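PDB 1GYE: arabinan endo-1,5-alpha-l-arabinosidase A from Cellvibrio cellulosa, which hydrolyses the alpha-1,5-linked arabinofuranosyl bonds of linear arabinan, releasing almost exclusively arabinotriose, in the breakdown of plant cell walls. Local coordinates for residues Phe20-Gly25 / His61-Asp66; Thr49-Val54 / Tyr78-Phe83; Glu108-Val113 / Asp157-Ala162. All blocks are in the same frame, centred on the assembly; numbering follows the deposited sequence.

Contact 1. Residues Phe20-Gly25 / His61-Asp66; sequences FSTGPG and HLWAPD. With AHR (alpha-L-arabinofuranose), chain B; AHR (alpha-L-arabinofuranose), chain C; AHR (alpha-L-arabinofuranose), chain D.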
loop_
_atom_site.group_PDB
_atom_site.type_symbol
_atom_site.label_atom_id
_atom_site.label_comp_id
_atom_site.label_asym_id
_atom_site.label_seq_id
_atom_site.Cartn_x
_atom_site.Cartn_y
_atom_site.Cartn_z
ATOM N N PHE A 20 -6.134 -4.961 7.086
ATOM C CA PHE A 20 -5.914 -5.869 5.968
ATOM C C PHE A 20 -4.419 -6.003 5.724
ATOM O O PHE A 20 -3.656 -4.997 5.679
ATOM C CB PHE A 20 -6.634 -5.397 4.686
ATOM C CG PHE A 20 -8.109 -5.149 4.872
ATOM C CD1 PHE A 20 -8.566 -4.061 5.623
ATOM C CD2 PHE A 20 -9.043 -5.997 4.304
ATOM C CE1 PHE A 20 -9.944 -3.845 5.808
ATOM C CE2 PHE A 20 -10.425 -5.808 4.485
ATOM C CZ PHE A 20 -10.874 -4.726 5.222
ATOM N N SER A 21 -3.987 -7.247 5.574
ATOM C CA SER A 21 -2.573 -7.542 5.365
ATOM C C SER A 21 -2.384 -8.430 4.161
ATOM O O SER A 21 -3.242 -9.293 3.838
ATOM C CB SER A 21 -2.025 -8.284 6.611
ATOM O OG SER A 21 -0.664 -8.632 6.451
ATOM N N THR A 22 -1.219 -8.274 3.533
ATOM C CA THR A 22 -0.716 -9.312 2.639
ATOM C C THR A 22 -0.891 -10.690 3.331
ATOM O O THR A 22 -0.547 -10.873 4.506
ATOM C CB THR A 22 0.783 -9.015 2.311
ATOM O OG1 THR A 22 0.918 -7.894 1.376
ATOM C CG2 THR A 22 1.446 -10.219 1.625
ATOM N N GLY A 23 -1.436 -11.662 2.615
ATOM C CA GLY A 23 -1.524 -13.018 3.143
ATOM C C GLY A 23 -2.550 -13.839 2.373
ATOM O O GLY A 23 -3.167 -13.312 1.425
ATOM N N PRO A 24 -2.734 -15.112 2.748
ATOM C CA PRO A 24 -3.627 -16.016 1.979
ATOM C C PRO A 24 -5.005 -15.361 1.818
ATOM O O PRO A 24 -5.596 -14.990 2.851
ATOM C CB PRO A 24 -3.697 -17.291 2.851
ATOM C CG PRO A 24 -2.416 -17.289 3.621
ATOM C CD PRO A 24 -2.132 -15.790 3.922
ATOM N N GLY A 25 -5.464 -15.164 0.576
ATOM C CA GLY A 25 -6.723 -14.471 0.281
ATOM C C GLY A 25 -6.930 -13.072 0.865
ATOM O O GLY A 25 -8.046 -12.531 0.826
ATOM N N HIS A 61 -1.096 -16.386 -1.596
ATOM C CA HIS A 61 -0.919 -15.094 -0.905
ATOM C C HIS A 61 -1.124 -13.892 -1.815
ATOM O O HIS A 61 -0.366 -13.682 -2.775
ATOM C CB HIS A 61 0.464 -15.006 -0.248
ATOM C CG HIS A 61 0.731 -16.100 0.748
ATOM N ND1 HIS A 61 0.636 -15.908 2.109
ATOM C CD2 HIS A 61 1.063 -17.404 0.576
ATOM C CE1 HIS A 61 0.928 -17.033 2.733
ATOM N NE2 HIS A 61 1.189 -17.956 1.825
ATOM N N LEU A 62 -2.147 -13.096 -1.515
ATOM C CA LEU A 62 -2.356 -11.841 -2.235
ATOM C C LEU A 62 -1.533 -10.795 -1.554
ATOM O O LEU A 62 -1.247 -10.911 -0.351
ATOM C CB LEU A 62 -3.839 -11.472 -2.277
ATOM C CG LEU A 62 -4.705 -12.602 -2.923
ATOM C CD1 LEU A 62 -6.162 -12.432 -2.587
ATOM C CD2 LEU A 62 -4.556 -12.652 -4.430
ATOM N N TRP A 63 -1.110 -9.785 -2.326
ATOM C CA TRP A 63 -0.207 -8.780 -1.797
ATOM C C TRP A 63 -0.822 -7.409 -1.720
ATOM O O TRP A 63 -1.613 -6.972 -2.604
ATOM C CB TRP A 63 1.040 -8.638 -2.653
ATOM C CG TRP A 63 1.892 -9.872 -2.862
ATOM C CD1 TRP A 63 1.744 -11.106 -2.284
ATOM C CD2 TRP A 63 3.037 -9.975 -3.731
ATOM N NE1 TRP A 63 2.719 -11.962 -2.742
ATOM C CE2 TRP A 63 3.519 -11.315 -3.635
ATOM C CE3 TRP A 63 3.708 -9.066 -4.582
ATOM C CZ2 TRP A 63 4.634 -11.783 -4.362
ATOM C CZ3 TRP A 63 4.841 -9.526 -5.315
ATOM C CH2 TRP A 63 5.282 -10.878 -5.194
ATOM N N ALA A 64 -0.401 -6.704 -0.682
ATOM C CA ALA A 64 -0.485 -5.280 -0.687
ATOM C C ALA A 64 -1.912 -4.819 -0.990
ATOM O O ALA A 64 -2.164 -4.189 -2.023
ATOM C CB ALA A 64 0.514 -4.714 -1.719
ATOM N N PRO A 65 -2.852 -5.111 -0.084
ATOM C CA PRO A 65 -4.241 -4.723 -0.308
ATOM C C PRO A 65 -4.391 -3.215 -0.183
ATOM O O PRO A 65 -3.516 -2.481 0.375
ATOM C CB PRO A 65 -4.961 -5.396 0.851
ATOM C CG PRO A 65 -3.939 -5.424 1.911
ATOM C CD PRO A 65 -2.675 -5.773 1.230
ATOM N N ASP A 66 -5.506 -2.729 -0.698
ATOM C CA ASP A 66 -5.944 -1.409 -0.266
ATOM C C ASP A 66 -7.448 -1.421 -0.034
ATOM O O ASP A 66 -8.193 -2.087 -0.791
ATOM C CB ASP A 66 -5.530 -0.311 -1.253
ATOM C CG ASP A 66 -5.641 1.064 -0.636
ATOM O OD1 ASP A 66 -5.138 1.226 0.493
ATOM O OD2 ASP A 66 -6.243 2.019 -1.180
HETATM O O5 AHR B . 3.072 -11.128 8.090
HETATM C C5 AHR B . 2.054 -11.558 7.155
HETATM C C4 AHR B . 2.663 -12.589 6.212
HETATM O O4 AHR B . 3.925 -12.173 5.652
HETATM C C3 AHR B . 1.790 -12.893 5.035
HETATM O O3 AHR B . 1.082 -14.047 5.432
HETATM C C2 AHR B . 2.823 -13.316 4.021
HETATM O O2 AHR B . 2.329 -13.206 2.705
HETATM C C1 AHR B . 4.006 -12.425 4.262
HETATM O O5 AHR C . 5.307 -10.809 -0.720
HETATM C C5 AHR C . 5.655 -9.483 -0.347
HETATM C C4 AHR C . 5.787 -8.655 -1.585
HETATM O O4 AHR C . 7.135 -8.868 -1.951
HETATM C C3 AHR C . 5.645 -7.171 -1.331
HETATM O O3 AHR C . 4.436 -6.628 -1.836
HETATM C C2 AHR C . 6.811 -6.600 -2.096
HETATM O O2 AHR C . 7.216 -5.371 -1.501
HETATM C C1 AHR C . 7.858 -7.658 -1.875
HETATM O O5 AHR D . 5.207 -13.139 3.976
HETATM C C5 AHR D . 6.286 -12.230 3.622
HETATM C C4 AHR D . 6.437 -12.020 2.096
HETATM O O4 AHR D . 5.468 -11.096 1.637
HETATM C C3 AHR D . 6.301 -13.242 1.178
HETATM O O3 AHR D . 7.514 -13.400 0.453
HETATM C C2 AHR D . 5.232 -12.931 0.162
HETATM O O2 AHR D . 4.083 -13.727 0.342
HETATM C C1 AHR D . 4.817 -11.515 0.427
#
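Thr22 OG1 accepts a nearly straight hydrogen bond from Ala64 N (2.7 Å, 169° at the hydrogen). The same threonine turns CG2 to the substrate side: with CG2 anti to the backbone N, the methyl lies 3.3 Å from O2 of the chain B arabinose and 3.4 Å from Leu62 O. His61 and Pro24 run side by side, and Pro24 CD reaches 3.3 Å from His61 ND1, while Gly23 CA sits at the edge of the imidazole. One face of the Trp63 indole carries sugar, with O5 of the chain C arabinose and C1 of the chain D arabinose above it, both offset toward the rim. Behind this first shell the strands pair antiparallel: Gly23 and Leu62 form a hydrogen-bonded pair, N to O in both directions at 3.1 Å. In the five-bladed beta-propeller of this family 43 enzyme, these strand ends line the arabinan-binding cleft. Thr22 OG1 also bonds Asp7, the probable catalytic base, so Ala64 N and Asp7 OD2 fix the hydroxyl together. Past the corner that the chain turns at Ala64, Pro65 CG packs on Phe20 CB at 3.9 Å, and beyond them Leu76 and Val9 of adjacent strands touch both side chains.

Contact 2. Residues Thr49-Val54 / Tyr78-Phe83; sequences TWAKRV and YSVSAF. With AHR (alpha-L-arabinofuranose), chain E; AHR (alpha-L-arabinofuranose), chain F.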
loop_
_atom_site.group_PDB
_atom_site.type_symbol
_atom_site.label_atom_id
_atom_site.label_comp_id
_atom_site.label_asym_id
_atom_site.label_seq_id
_atom_site.Cartn_x
_atom_site.Cartn_y
_atom_site.Cartn_z
ATOM N N THR A 49 -10.285 -16.686 -8.907
ATOM C CA THR A 49 -10.394 -17.733 -9.931
ATOM C C THR A 49 -9.385 -17.482 -11.058
ATOM O O THR A 49 -9.039 -18.403 -11.770
ATOM C CB THR A 49 -11.855 -17.772 -10.495
ATOM O OG1 THR A 49 -12.169 -16.471 -11.067
ATOM C CG2 THR A 49 -12.877 -17.978 -9.346
ATOM N N TRP A 50 -8.899 -16.234 -11.199
ATOM C CA TRP A 50 -8.133 -15.861 -12.374
ATOM C C TRP A 50 -6.658 -15.787 -12.080
ATOM O O TRP A 50 -5.845 -15.620 -12.993
ATOM C CB TRP A 50 -8.655 -14.548 -12.948
ATOM C CG TRP A 50 -8.724 -13.404 -11.921
ATOM C CD1 TRP A 50 -9.833 -12.995 -11.171
ATOM C CD2 TRP A 50 -7.649 -12.557 -11.517
ATOM N NE1 TRP A 50 -9.486 -11.949 -10.349
ATOM C CE2 TRP A 50 -8.157 -11.653 -10.550
ATOM C CE3 TRP A 50 -6.291 -12.478 -11.854
ATOM C CZ2 TRP A 50 -7.350 -10.670 -9.949
ATOM C CZ3 TRP A 50 -5.504 -11.481 -11.265
ATOM C CH2 TRP A 50 -6.036 -10.601 -10.328
ATOM N N ALA A 51 -6.323 -15.944 -10.798
ATOM C CA ALA A 51 -4.952 -15.787 -10.281
ATOM C C ALA A 51 -3.856 -16.604 -11.018
ATOM O O ALA A 51 -2.832 -16.034 -11.445
ATOM C CB ALA A 51 -4.913 -16.041 -8.764
ATOM N N LYS A 52 -4.073 -17.906 -11.184
ATOM C CA LYS A 52 -3.062 -18.777 -11.766
ATOM C C LYS A 52 -2.848 -18.506 -13.284
ATOM O O LYS A 52 -1.830 -18.894 -13.896
ATOM C CB LYS A 52 -3.416 -20.266 -11.494
ATOM C CG LYS A 52 -3.178 -20.716 -10.013
ATOM C CD LYS A 52 -2.758 -22.223 -9.911
ATOM C CE LYS A 52 -2.205 -22.657 -8.517
ATOM N NZ LYS A 52 -3.270 -22.708 -7.443
ATOM N N ARG A 53 -3.816 -17.861 -13.907
ATOM C CA ARG A 53 -3.665 -17.467 -15.297
ATOM C C ARG A 53 -2.589 -16.289 -15.391
ATOM O O ARG A 53 -1.618 -16.356 -16.145
ATOM C CB ARG A 53 -5.052 -17.093 -15.805
ATOM C CG ARG A 53 -5.222 -16.952 -17.288
ATOM C CD ARG A 53 -5.525 -15.515 -17.700
ATOM N NE ARG A 53 -4.263 -14.802 -17.951
ATOM C CZ ARG A 53 -4.048 -13.489 -17.759
ATOM N NH1 ARG A 53 -5.016 -12.679 -17.284
ATOM N NH2 ARG A 53 -2.839 -12.993 -18.045
ATOM N N VAL A 54 -2.715 -15.282 -14.551
ATOM C CA VAL A 54 -1.744 -14.213 -14.491
ATOM C C VAL A 54 -0.403 -14.713 -13.928
ATOM O O VAL A 54 0.653 -14.361 -14.450
ATOM C CB VAL A 54 -2.306 -13.007 -13.634
ATOM C CG1 VAL A 54 -1.216 -12.068 -13.157
ATOM C CG2 VAL A 54 -3.435 -12.278 -14.373
ATOM N N TYR A 78 -6.371 -5.735 -4.393
ATOM C CA TYR A 78 -5.354 -6.710 -3.995
ATOM C C TYR A 78 -4.448 -7.111 -5.203
ATOM O O TYR A 78 -4.826 -6.927 -6.374
ATOM C CB TYR A 78 -6.060 -7.955 -3.442
ATOM C CG TYR A 78 -6.968 -8.584 -4.481
ATOM C CD1 TYR A 78 -6.443 -9.470 -5.436
ATOM C CD2 TYR A 78 -8.334 -8.258 -4.551
ATOM C CE1 TYR A 78 -7.256 -10.041 -6.407
ATOM C CE2 TYR A 78 -9.172 -8.834 -5.528
ATOM C CZ TYR A 78 -8.612 -9.726 -6.445
ATOM O OH TYR A 78 -9.369 -10.301 -7.431
ATOM N N SER A 79 -3.288 -7.718 -4.927
ATOM C CA SER A 79 -2.298 -7.971 -5.986
ATOM C C SER A 79 -1.957 -9.441 -6.132
ATOM O O SER A 79 -1.556 -10.075 -5.161
ATOM C CB SER A 79 -0.971 -7.226 -5.690
ATOM O OG SER A 79 -1.160 -5.857 -5.382
ATOM N N VAL A 80 -2.115 -9.963 -7.339
ATOM C CA VAL A 80 -1.617 -11.274 -7.748
ATOM C C VAL A 80 -0.251 -11.114 -8.475
ATOM O O VAL A 80 -0.106 -10.274 -9.373
ATOM C CB VAL A 80 -2.682 -11.988 -8.659
ATOM C CG1 VAL A 80 -2.204 -13.349 -9.119
ATOM C CG2 VAL A 80 -4.044 -12.157 -7.951
ATOM N N SER A 81 0.775 -11.878 -8.105
ATOM C CA SER A 81 2.114 -11.629 -8.649
ATOM C C SER A 81 3.056 -12.795 -8.413
ATOM O O SER A 81 2.635 -13.836 -7.918
ATOM C CB SER A 81 2.736 -10.383 -8.007
ATOM O OG SER A 81 3.840 -9.877 -8.787
ATOM N N ALA A 82 4.324 -12.629 -8.799
ATOM C CA ALA A 82 5.359 -13.607 -8.447
ATOM C C ALA A 82 6.626 -12.856 -8.104
ATOM O O ALA A 82 6.876 -11.773 -8.645
ATOM C CB ALA A 82 5.624 -14.588 -9.563
ATOM N N PHE A 83 7.420 -13.442 -7.226
ATOM C CA PHE A 83 8.581 -12.770 -6.721
ATOM C C PHE A 83 9.525 -12.393 -7.826
ATOM O O PHE A 83 9.980 -13.266 -8.570
ATOM C CB PHE A 83 9.366 -13.645 -5.734
ATOM C CG PHE A 83 10.408 -12.860 -4.948
ATOM C CD1 PHE A 83 10.110 -11.573 -4.467
ATOM C CD2 PHE A 83 11.676 -13.398 -4.683
ATOM C CE1 PHE A 83 11.053 -10.816 -3.738
ATOM C CE2 PHE A 83 12.644 -12.644 -3.941
ATOM C CZ PHE A 83 12.316 -11.341 -3.480
HETATM O O5 AHR E . 8.843 -7.734 -2.896
HETATM C C5 AHR E . 8.365 -7.202 -4.090
HETATM C C4 AHR E . 9.224 -7.863 -5.118
HETATM O O4 AHR E . 10.433 -7.138 -5.247
HETATM C C3 AHR E . 8.466 -7.806 -6.409
HETATM O O3 AHR E . 8.356 -9.150 -6.861
HETATM C C2 AHR E . 9.332 -6.980 -7.323
HETATM O O2 AHR E . 8.586 -5.812 -7.664
HETATM C C1 AHR E . 10.605 -6.683 -6.567
HETATM O O5 AHR F . 15.176 -10.999 -7.694
HETATM C C5 AHR F . 14.024 -11.753 -8.108
HETATM C C4 AHR F . 14.449 -13.040 -8.801
HETATM O O4 AHR F . 13.827 -13.061 -10.088
HETATM C C3 AHR F . 13.912 -14.287 -8.094
HETATM O O3 AHR F . 14.916 -15.078 -7.459
HETATM C C2 AHR F . 13.292 -15.092 -9.203
HETATM O O2 AHR F . 12.305 -15.981 -8.681
HETATM C C1 AHR F . 12.711 -13.944 -9.994
HETATM O O1 AHR F . 12.227 -14.303 -11.283
#
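Trp50 reaches Tyr78 and Val80 with the outer part of its indole. From CB, its CG stands between the backbone N and the carbonyl carbon (chi1 53°), which swings the ring across to the strand. NE1 then gives a weak, bent hydrogen bond to Tyr78 OH (3.4 Å, 126° at the hydrogen). Next along the rim, CZ2 lies 3.2 Å from the same Tyr78 OH, which sits at the edge of the indole near its plane, and 3.6 Å from Tyr78 CE1. At the far end CH2 meets Val80 CG2 at 3.5 Å, with CZ3 close behind on the same methyl. Tyr78 comes from the opposite direction, and its hydroxyl has a stronger partner in Asp109 OD1; Asp109 OD2 takes a weak bond from Trp50 NE1, so one carboxylate engages both the tyrosine hydroxyl and, weakly, the indole N-H. Here the short helix 51-54, in the connection between strands 36-42 and 61-70, packs against strand 73-80 of a propeller blade. Val80 is the apolar centre: its CG2 goes to Trp50, while CG1, anti to the backbone N, is directed at the start of the helix and lies 3.8 Å from Ala51 CB. Val54, a turn further on, approaches more loosely, CG1 to CG1 at 4.4 Å. Beyond the strand, residues 81-83 run away from helix 51-54 toward the substrate: Phe83 has O5 of the chain E arabinose in plane at its ring edge, and its carbonyl O lies 3.2 Å from C1 of the chain F arabinose.

Contact 3. Residues Glu108-Val113 / Asp157-Ala162; sequences EDKGIV and DLTRPA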
loop_
_atom_site.group_PDB
_atom_site.type_symbol
_atom_site.label_atom_id
_atom_site.label_comp_id
_atom_site.label_asym_id
_atom_site.label_seq_id
_atom_site.Cartn_x
_atom_site.Cartn_y
_atom_site.Cartn_z
ATOM N N GLU A 108 -17.497 -10.155 -3.157
ATOM C CA GLU A 108 -17.740 -10.545 -4.566
ATOM C C GLU A 108 -16.641 -9.957 -5.419
ATOM O O GLU A 108 -16.443 -8.743 -5.439
ATOM C CB GLU A 108 -19.140 -10.181 -5.134
ATOM C CG GLU A 108 -20.328 -10.314 -4.165
ATOM C CD GLU A 108 -21.564 -11.044 -4.746
ATOM O OE1 GLU A 108 -21.623 -11.254 -5.982
ATOM O OE2 GLU A 108 -22.499 -11.404 -3.968
ATOM N N ASP A 109 -15.922 -10.840 -6.111
ATOM C CA ASP A 109 -14.795 -10.453 -6.958
ATOM C C ASP A 109 -15.230 -9.731 -8.248
ATOM O O ASP A 109 -16.177 -10.126 -8.895
ATOM C CB ASP A 109 -13.893 -11.664 -7.252
ATOM C CG ASP A 109 -12.567 -11.267 -7.897
ATOM O OD1 ASP A 109 -11.924 -10.263 -7.446
ATOM O OD2 ASP A 109 -12.109 -11.907 -8.882
ATOM N N LYS A 110 -14.535 -8.656 -8.586
ATOM C CA LYS A 110 -14.831 -7.879 -9.777
ATOM C C LYS A 110 -13.751 -8.107 -10.869
ATOM O O LYS A 110 -13.843 -7.557 -11.959
ATOM C CB LYS A 110 -14.946 -6.362 -9.426
ATOM C CG LYS A 110 -16.141 -5.980 -8.533
ATOM C CD LYS A 110 -17.519 -6.233 -9.216
ATOM C CE LYS A 110 -18.614 -6.526 -8.193
ATOM N NZ LYS A 110 -19.955 -6.660 -8.823
ATOM N N GLY A 111 -12.729 -8.904 -10.566
ATOM C CA GLY A 111 -11.721 -9.209 -11.555
ATOM C C GLY A 111 -10.668 -8.126 -11.688
ATOM O O GLY A 111 -10.489 -7.251 -10.795
ATOM N N ILE A 112 -9.952 -8.187 -12.809
ATOM C CA ILE A 112 -8.722 -7.419 -12.978
ATOM C C ILE A 112 -8.971 -5.944 -13.283
ATOM O O ILE A 112 -9.606 -5.599 -14.288
ATOM C CB ILE A 112 -7.840 -8.051 -14.083
ATOM C CG1 ILE A 112 -7.354 -9.452 -13.617
ATOM C CG2 ILE A 112 -6.648 -7.116 -14.442
ATOM C CD1 ILE A 112 -6.987 -10.395 -14.769
ATOM N N VAL A 113 -8.448 -5.080 -12.430
ATOM C CA VAL A 113 -8.414 -3.645 -12.731
ATOM C C VAL A 113 -7.327 -3.364 -13.744
ATOM O O VAL A 113 -7.607 -2.819 -14.807
ATOM C CB VAL A 113 -8.220 -2.809 -11.449
ATOM C CG1 VAL A 113 -8.302 -1.278 -11.727
ATOM C CG2 VAL A 113 -9.276 -3.255 -10.439
ATOM N N ASP A 157 -17.451 2.712 -11.902
ATOM C CA ASP A 157 -17.486 1.496 -11.066
ATOM C C ASP A 157 -16.366 1.378 -10.038
ATOM O O ASP A 157 -16.512 0.646 -9.056
ATOM C CB ASP A 157 -17.223 0.267 -11.979
ATOM C CG ASP A 157 -18.445 -0.223 -12.706
ATOM O OD1 ASP A 157 -19.580 0.123 -12.296
ATOM O OD2 ASP A 157 -18.349 -0.976 -13.715
ATOM N N LEU A 158 -15.226 2.006 -10.337
ATOM C CA LEU A 158 -13.947 1.772 -9.635
ATOM C C LEU A 158 -13.318 0.399 -9.870
ATOM O O LEU A 158 -12.570 -0.052 -9.035
ATOM C CB LEU A 158 -14.053 2.012 -8.120
ATOM C CG LEU A 158 -14.638 3.326 -7.616
ATOM C CD1 LEU A 158 -14.399 3.564 -6.091
ATOM C CD2 LEU A 158 -14.104 4.479 -8.432
ATOM N N THR A 159 -13.602 -0.238 -10.998
ATOM C CA THR A 159 -13.204 -1.610 -11.226
ATOM C C THR A 159 -12.236 -1.728 -12.389
ATOM O O THR A 159 -11.570 -2.772 -12.574
ATOM C CB THR A 159 -14.419 -2.472 -11.545
ATOM O OG1 THR A 159 -15.080 -1.964 -12.717
ATOM C CG2 THR A 159 -15.474 -2.406 -10.426
ATOM N N ARG A 160 -12.149 -0.662 -13.187
ATOM C CA ARG A 160 -11.256 -0.643 -14.361
ATOM C C ARG A 160 -10.816 0.771 -14.596
ATOM O O ARG A 160 -11.405 1.688 -14.023
ATOM C CB ARG A 160 -11.976 -1.118 -15.610
ATOM C CG ARG A 160 -12.608 -2.508 -15.515
ATOM C CD ARG A 160 -11.625 -3.641 -15.714
ATOM N NE ARG A 160 -12.348 -4.906 -15.784
ATOM C CZ ARG A 160 -12.845 -5.591 -14.741
ATOM N NH1 ARG A 160 -12.680 -5.180 -13.481
ATOM N NH2 ARG A 160 -13.510 -6.707 -14.968
ATOM N N PRO A 161 -9.813 0.968 -15.449
ATOM C CA PRO A 161 -9.349 2.321 -15.752
ATOM C C PRO A 161 -10.433 3.097 -16.465
ATOM O O PRO A 161 -11.127 2.478 -17.227
ATOM C CB PRO A 161 -8.152 2.082 -16.698
ATOM C CG PRO A 161 -7.766 0.629 -16.475
ATOM C CD PRO A 161 -9.075 -0.059 -16.216
ATOM N N ALA A 162 -10.589 4.396 -16.217
ATOM C CA ALA A 162 -11.465 5.218 -17.052
ATOM C C ALA A 162 -11.004 5.184 -18.517
ATOM O O ALA A 162 -9.796 5.076 -18.786
ATOM C CB ALA A 162 -11.496 6.638 -16.572
#
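Lys110 O is gripped by both terminal nitrogens of Arg160, NH1 and NH2, each at 3.1 Å. The oxygen lies close to the guanidinium plane, so the group meets it end-on, in a fork closing on a single atom. The two bonds differ at the acceptor: NH2 approaches almost in line with the carbonyl, whereas NH1 stands above the carbonyl plane. NH1 is used a second time, giving a straighter bond to Thr159 O of its own segment (2.8 Å, 164° at the hydrogen), which also lies near the guanidinium plane and fixes the rotation of the group. The side chain gets there by bending at chi2 (-80°), folding back beside its own backbone toward the strand. Ile112 O lies over one face of the guanidinium; its distances to NE and NH1, 3.2 Å each, come with angles too poor for hydrogen bonds, though the carbonyl dipole may still favour the positive charge there. Thr159 O has a further neighbour in Val113, whose CG2 rests 3.2 Å away and whose CA makes a CH...O contact with it. Beside these polar groups Lys110 CB and CG cross Thr159 CG2 at 4.1 Å, and at the other end Pro161 CD abuts Val113 O at 3.4 Å. Thr159 N is itself hydrogen-bonded to Asn155 OD1, earlier in the same loop. Val113 and Pro161 both touch Phe152 of strand 149-153, and strand 88-95 pairs with 108-116 through backbone hydrogen bonds of Val92 to Lys110 and Gly111. The contact is thus one between neighbouring blades of a beta-propeller: a loop joining strands 149-153 and 167-171 of one blade is pinned to the outermost strand of the blade before it.

Overall arrangement
Contacts 1 and 2 are buried, whereas contact 3 is only partly so. All three reach the same sheet: contact 1 pairs two of its strands at the substrate cleft, contact 2 lays a short helix on strand 73-80, and contact 3 fastens a loop of the next blade to strand 108-116. Contacts 1 and 2 meet directly, through Trp63 N to Ser79 O and Leu62 against Val80; Asp109, on the 108-113 strand of contact 3, reaches over to the aromatic pair of contact 2. Contacts 1 and 3 do not touch, their nearest atoms being about 8 Å apart. The chemistry shifts accordingly, from backbone pairing and rings beside the sugars, through mainly apolar packing, to an arginine holding main-chain carbonyls.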